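Local coordinates for Mll5499 protein (Mesorhizobium loti, PDB 3BDE), which is of unknown function but forms a homodimer and belongs to the stress-responsive alpha/beta barrel (Dabb) family, with a ferredoxin-like fold, at residues R40-I52 against D92-V105. Numbering follows the deposited sequence.
Sequences RFLVDAKKILSAI and DHVAFVRDRWVPEV. With EDO (1,2-ethanediol), chain H; EDO (1,2-ethanediol), chain D; EDO (1,2-ethanediol), chain G.
Phe96 drives its ring into helix 36-50, a knob among Phe41, Ala45, Ile48 and Leu49. Leu49 CG lies over one face of that ring, and the Ala45 methyl CB touches its far end at Phe96 CZ, 3.6 Å away. Phe41 is the reciprocal knob, set among Phe96, Arg100, Trp101 and Glu104. With CG anti to the backbone N, its ring runs out between the helices until Phe41 CZ lies 3.7 Å from Phe96 CZ; the two ring planes are inclined at 45°. Trp101 CE3 meets Phe41 at the ring edge, while Val105 CG2 covers the indole centre and also touches Phe41 CZ at 3.9 Å.

Segments 40-50 and 92-104 run nearly antiparallel, their axes 9.9 Å apart at closest approach and at 157°. Both belong to the helical layer of a ferredoxin-like fold: helix 36-50 packs on the four-stranded antiparallel sheet, with Phe41 reaching Leu29 and Phe74, and Trp101 makes edge-to-face contacts with Phe27 and Phe108. A pi-type turn at 97-101 widens helix 91-104, and Phe96 O accepts from both Arg100 N and Trp101 N.

Toward the far end, Ile52 CD1 rests 3.9 Å from His93 CB, and a water donates to both Ile48 O and Asp92 OD2. At the other end, Arg100 folds its bent chain back so that NH1 and NH2 both grip Asp44 OD2, at 3.0 and 2.9 Å, on the oxygen's anti side, somewhat out of the carboxylate plane, with the carboxylate turned 70° from the guanidinium plane. Arg100 NE holds Glu104 OE2 at 2.9 Å, fixing the guanidinium's rotation from a second side; a leucine here would probably leave Asp44 without its cation and free to turn, and Glu104 with His31 but no arginine. Glu104 OE1, beside the Phe41 ring edge, is hydrogen-bonded to His31 NE2.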
loop_
_atom_site.group_PDB
_atom_site.type_symbol
_atom_site.label_atom_id
_atom_site.label_comp_id
_atom_site.label_asym_id
_atom_site.label_seq_id
_atom_site.Cartn_x
_atom_site.Cartn_y
_atom_site.Cartn_z
ATOM N N ARG A 40 12.108 -16.183 10.279
ATOM C CA ARG A 40 11.094 -17.137 10.725
ATOM C C ARG A 40 9.685 -16.547 10.772
ATOM O O ARG A 40 8.721 -17.222 10.367
ATOM C CB ARG A 40 11.543 -17.687 12.079
ATOM C CG ARG A 40 10.832 -18.862 12.647
ATOM C CD ARG A 40 11.867 -19.706 13.414
ATOM N NE ARG A 40 12.591 -18.858 14.364
ATOM C CZ ARG A 40 13.907 -18.861 14.630
ATOM N NH1 ARG A 40 14.786 -19.626 13.972
ATOM N NH2 ARG A 40 14.367 -18.006 15.548
ATOM N N PHE A 41 9.555 -15.291 11.225
ATOM C CA PHE A 41 8.242 -14.619 11.233
ATOM C C PHE A 41 7.709 -14.508 9.786
ATOM O O PHE A 41 6.566 -14.865 9.511
ATOM C CB PHE A 41 8.325 -13.218 11.874
ATOM C CG PHE A 41 7.027 -12.473 11.859
ATOM C CD1 PHE A 41 6.673 -11.672 10.749
ATOM C CD2 PHE A 41 6.138 -12.574 12.921
ATOM C CE1 PHE A 41 5.457 -11.002 10.711
ATOM C CE2 PHE A 41 4.913 -11.905 12.900
ATOM C CZ PHE A 41 4.563 -11.115 11.800
ATOM N N LEU A 42 8.564 -14.042 8.877
ATOM C CA LEU A 42 8.192 -13.852 7.472
ATOM C C LEU A 42 7.845 -15.192 6.741
ATOM O O LEU A 42 6.795 -15.321 6.068
ATOM C CB LEU A 42 9.324 -13.105 6.745
ATOM C CG LEU A 42 9.613 -11.685 7.244
ATOM C CD1 LEU A 42 10.871 -11.143 6.592
ATOM C CD2 LEU A 42 8.400 -10.753 7.006
ATOM N N VAL A 43 8.705 -16.188 6.932
ATOM C CA VAL A 43 8.544 -17.530 6.343
ATOM C C VAL A 43 7.259 -18.179 6.862
ATOM O O VAL A 43 6.439 -18.617 6.065
ATOM C CB VAL A 43 9.803 -18.407 6.566
ATOM C CG1 VAL A 43 9.610 -19.821 6.057
ATOM C CG2 VAL A 43 10.997 -17.756 5.866
ATOM N N ASP A 44 7.043 -18.134 8.178
ATOM C CA ASP A 44 5.835 -18.731 8.784
ATOM C C ASP A 44 4.545 -17.985 8.433
ATOM O O ASP A 44 3.523 -18.625 8.179
ATOM C CB ASP A 44 5.979 -18.865 10.294
ATOM C CG ASP A 44 7.154 -19.784 10.703
ATOM O OD1 ASP A 44 7.689 -20.542 9.873
ATOM O OD2 ASP A 44 7.572 -19.713 11.870
ATOM N N ALA A 45 4.592 -16.652 8.414
ATOM C CA ALA A 45 3.425 -15.830 8.021
ATOM C C ALA A 45 2.953 -16.184 6.605
ATOM O O ALA A 45 1.746 -16.384 6.354
ATOM C CB ALA A 45 3.767 -14.332 8.103
ATOM N N LYS A 46 3.912 -16.269 5.686
ATOM C CA LYS A 46 3.619 -16.669 4.299
ATOM C C LYS A 46 2.937 -18.050 4.214
ATOM O O LYS A 46 1.890 -18.179 3.574
ATOM C CB LYS A 46 4.887 -16.679 3.455
ATOM C CG LYS A 46 4.621 -16.869 1.971
ATOM C CD LYS A 46 5.907 -16.728 1.208
ATOM C CE LYS A 46 5.699 -16.893 -0.285
ATOM N NZ LYS A 46 5.369 -18.302 -0.650
ATOM N N LYS A 47 3.514 -19.058 4.880
ATOM C CA LYS A 47 2.957 -20.421 4.863
ATOM C C LYS A 47 1.533 -20.477 5.414
ATOM O O LYS A 47 0.649 -21.082 4.794
ATOM C CB LYS A 47 3.856 -21.392 5.650
ATOM C CG LYS A 47 3.443 -22.874 5.583
ATOM C CD LYS A 47 4.432 -23.726 6.343
ATOM N N ILE A 48 1.318 -19.824 6.558
ATOM C CA ILE A 48 0.029 -19.827 7.254
ATOM C C ILE A 48 -1.063 -19.039 6.524
ATOM O O ILE A 48 -2.161 -19.563 6.268
ATOM C CB ILE A 48 0.191 -19.285 8.736
ATOM C CG1 ILE A 48 1.034 -20.270 9.568
ATOM C CG2 ILE A 48 -1.161 -19.085 9.473
ATOM C CD1 ILE A 48 1.402 -19.729 10.935
ATOM N N LEU A 49 -0.751 -17.787 6.216
ATOM C CA LEU A 49 -1.741 -16.850 5.669
ATOM C C LEU A 49 -2.106 -17.122 4.238
ATOM O O LEU A 49 -3.279 -16.983 3.889
ATOM C CB LEU A 49 -1.284 -15.411 5.846
ATOM C CG LEU A 49 -0.944 -14.922 7.268
ATOM C CD1 LEU A 49 -0.445 -13.491 7.281
ATOM C CD2 LEU A 49 -2.121 -15.092 8.202
ATOM N N SER A 50 -1.127 -17.517 3.414
ATOM C CA SER A 50 -1.401 -17.781 1.976
ATOM C C SER A 50 -2.262 -19.051 1.739
ATOM O O SER A 50 -2.855 -19.200 0.669
ATOM C CB SER A 50 -0.106 -17.815 1.159
ATOM O OG SER A 50 0.599 -18.991 1.406
ATOM N N ALA A 51 -2.313 -19.935 2.739
ATOM C CA ALA A 51 -3.097 -21.180 2.704
ATOM C C ALA A 51 -4.577 -20.993 3.056
ATOM O O ALA A 51 -5.389 -21.906 2.834
ATOM C CB ALA A 51 -2.462 -22.205 3.668
ATOM N N ILE A 52 -4.947 -19.832 3.594
ATOM C CA ILE A 52 -6.334 -19.589 4.000
ATOM C C ILE A 52 -7.219 -19.358 2.787
ATOM O O ILE A 52 -6.847 -18.567 1.926
ATOM C CB ILE A 52 -6.428 -18.416 4.982
ATOM C CG1 ILE A 52 -5.634 -18.760 6.263
ATOM C CG2 ILE A 52 -7.914 -18.125 5.343
ATOM C CD1 ILE A 52 -5.554 -17.647 7.241
ATOM N N ASP A 92 -6.880 -20.159 11.792
ATOM C CA ASP A 92 -5.460 -19.998 11.491
ATOM C C ASP A 92 -5.017 -18.531 11.575
ATOM O O ASP A 92 -3.898 -18.252 12.026
ATOM C CB ASP A 92 -5.095 -20.536 10.078
ATOM C CG ASP A 92 -5.269 -22.042 9.927
ATOM O OD1 ASP A 92 -5.728 -22.731 10.856
ATOM O OD2 ASP A 92 -4.983 -22.542 8.823
ATOM N N HIS A 93 -5.876 -17.613 11.114
ATOM C CA HIS A 93 -5.557 -16.183 11.173
ATOM C C HIS A 93 -5.643 -15.689 12.622
ATOM O O HIS A 93 -4.779 -14.983 13.091
ATOM C CB HIS A 93 -6.474 -15.364 10.281
ATOM C CG HIS A 93 -6.170 -13.902 10.311
ATOM N ND1 HIS A 93 -6.991 -12.983 10.933
ATOM C CD2 HIS A 93 -5.077 -13.217 9.899
ATOM C CE1 HIS A 93 -6.439 -11.787 10.851
ATOM N NE2 HIS A 93 -5.282 -11.898 10.213
ATOM N N VAL A 94 -6.711 -16.085 13.316
ATOM C CA VAL A 94 -6.863 -15.770 14.750
ATOM C C VAL A 94 -5.643 -16.225 15.597
ATOM O O VAL A 94 -5.128 -15.459 16.412
ATOM C CB VAL A 94 -8.189 -16.367 15.307
ATOM C CG1 VAL A 94 -8.326 -16.137 16.789
ATOM C CG2 VAL A 94 -9.364 -15.719 14.574
ATOM N N ALA A 95 -5.180 -17.448 15.358
ATOM C CA ALA A 95 -4.029 -18.029 16.055
ATOM C C ALA A 95 -2.757 -17.270 15.689
ATOM O O ALA A 95 -1.967 -16.906 16.571
ATOM C CB ALA A 95 -3.894 -19.522 15.721
ATOM N N PHE A 96 -2.577 -16.990 14.387
ATOM C CA PHE A 96 -1.414 -16.218 13.950
ATOM C C PHE A 96 -1.322 -14.841 14.615
ATOM O O PHE A 96 -0.227 -14.425 15.025
ATOM C CB PHE A 96 -1.412 -16.024 12.429
ATOM C CG PHE A 96 -0.272 -15.201 11.948
ATOM C CD1 PHE A 96 1.021 -15.733 11.886
ATOM C CD2 PHE A 96 -0.478 -13.853 11.582
ATOM C CE1 PHE A 96 2.094 -14.928 11.460
ATOM C CE2 PHE A 96 0.583 -13.064 11.169
ATOM C CZ PHE A 96 1.864 -13.598 11.100
ATOM N N VAL A 97 -2.449 -14.135 14.694
ATOM C CA VAL A 97 -2.478 -12.802 15.290
ATOM C C VAL A 97 -2.157 -12.862 16.799
ATOM O O VAL A 97 -1.344 -12.090 17.306
ATOM C CB VAL A 97 -3.793 -12.048 15.020
ATOM C CG1 VAL A 97 -3.791 -10.703 15.744
ATOM C CG2 VAL A 97 -3.948 -11.772 13.517
ATOM N N ARG A 98 -2.772 -13.810 17.488
ATOM C CA ARG A 98 -2.540 -13.979 18.910
ATOM C C ARG A 98 -1.128 -14.408 19.255
ATOM O O ARG A 98 -0.526 -13.840 20.153
ATOM C CB ARG A 98 -3.491 -15.027 19.465
ATOM C CG ARG A 98 -3.420 -15.268 20.986
ATOM C CD ARG A 98 -4.392 -16.381 21.323
ATOM N NE ARG A 98 -3.917 -17.637 20.725
ATOM C CZ ARG A 98 -4.674 -18.584 20.159
ATOM N NH1 ARG A 98 -6.008 -18.498 20.091
ATOM N NH2 ARG A 98 -4.060 -19.650 19.626
ATOM N N ASP A 99 -0.630 -15.412 18.548
ATOM C CA ASP A 99 0.627 -16.082 18.867
ATOM C C ASP A 99 1.888 -15.551 18.217
ATOM O O ASP A 99 2.984 -15.768 18.761
ATOM C CB ASP A 99 0.495 -17.572 18.557
ATOM C CG ASP A 99 -0.606 -18.255 19.370
ATOM O OD1 ASP A 99 -0.998 -17.748 20.428
ATOM O OD2 ASP A 99 -1.048 -19.337 18.966
ATOM N N ARG A 100 1.742 -14.871 17.074
ATOM C CA ARG A 100 2.886 -14.325 16.343
ATOM C C ARG A 100 2.842 -12.829 16.154
ATOM O O ARG A 100 3.820 -12.150 16.475
ATOM C CB ARG A 100 3.000 -14.996 14.983
ATOM C CG ARG A 100 3.040 -16.526 15.019
ATOM C CD ARG A 100 4.231 -17.103 15.762
ATOM N NE ARG A 100 5.510 -16.888 15.069
ATOM C CZ ARG A 100 6.017 -17.678 14.125
ATOM N NH1 ARG A 100 5.341 -18.696 13.641
ATOM N NH2 ARG A 100 7.203 -17.390 13.626
ATOM N N TRP A 101 1.722 -12.300 15.684
ATOM C CA TRP A 101 1.662 -10.856 15.372
ATOM C C TRP A 101 1.788 -10.003 16.633
ATOM O O TRP A 101 2.731 -9.217 16.760
ATOM C CB TRP A 101 0.368 -10.504 14.606
ATOM C CG TRP A 101 0.346 -9.131 14.111
ATOM C CD1 TRP A 101 -0.075 -8.047 14.780
ATOM C CD2 TRP A 101 0.767 -8.677 12.818
ATOM N NE1 TRP A 101 0.059 -6.927 14.010
ATOM C CE2 TRP A 101 0.575 -7.276 12.793
ATOM C CE3 TRP A 101 1.282 -9.312 11.683
ATOM C CZ2 TRP A 101 0.898 -6.480 11.679
ATOM C CZ3 TRP A 101 1.591 -8.529 10.563
ATOM C CH2 TRP A 101 1.413 -7.120 10.580
ATOM N N VAL A 102 0.848 -10.184 17.561
ATOM C CA VAL A 102 0.826 -9.390 18.798
ATOM C C VAL A 102 2.163 -9.430 19.573
ATOM O O VAL A 102 2.632 -8.389 19.944
ATOM C CB VAL A 102 -0.392 -9.725 19.695
ATOM C CG1 VAL A 102 -0.273 -9.031 21.059
ATOM C CG2 VAL A 102 -1.673 -9.322 19.012
ATOM N N PRO A 103 2.749 -10.623 19.811
ATOM C CA PRO A 103 4.056 -10.676 20.496
ATOM C C PRO A 103 5.289 -10.168 19.736
ATOM O O PRO A 103 6.214 -9.689 20.382
ATOM C CB PRO A 103 4.241 -12.173 20.807
ATOM C CG PRO A 103 2.903 -12.784 20.617
ATOM C CD PRO A 103 2.211 -11.975 19.598
ATOM N N GLU A 104 5.301 -10.250 18.408
ATOM C CA GLU A 104 6.522 -9.964 17.626
ATOM C C GLU A 104 6.532 -8.666 16.842
ATOM O O GLU A 104 7.603 -8.216 16.450
ATOM C CB GLU A 104 6.813 -11.127 16.689
ATOM C CG GLU A 104 6.951 -12.486 17.378
ATOM C CD GLU A 104 7.270 -13.605 16.409
ATOM O OE1 GLU A 104 8.194 -13.435 15.589
ATOM O OE2 GLU A 104 6.626 -14.677 16.499
ATOM N N VAL A 105 5.364 -8.076 16.597
ATOM C CA VAL A 105 5.283 -6.829 15.837
ATOM C C VAL A 105 5.426 -5.600 16.765
ATOM O O VAL A 105 4.710 -5.461 17.762
ATOM C CB VAL A 105 3.996 -6.758 14.973
ATOM C CG1 VAL A 105 3.839 -5.346 14.333
ATOM C CG2 VAL A 105 4.041 -7.833 13.912
HETATM C C1 EDO H . 2.595 -18.543 22.240
HETATM O O1 EDO H . 1.440 -17.869 21.733
HETATM C C2 EDO H . 3.501 -18.929 21.105
HETATM O O2 EDO H . 3.807 -17.788 20.288
HETATM C C1 EDO D . -2.016 -10.399 9.230
HETATM O O1 EDO D . -2.937 -10.258 10.315
HETATM C C2 EDO D . -2.429 -9.510 8.074
HETATM O O2 EDO D . -3.742 -9.908 7.680
HETATM C C1 EDO G . 17.645 -17.269 16.755
HETATM O O1 EDO G . 17.706 -18.567 16.147
HETATM C C2 EDO G . 18.957 -16.821 17.400
HETATM O O2 EDO G . 20.104 -17.339 16.707
HETATM O O HOH W 1 -2.964 -21.782 7.406
#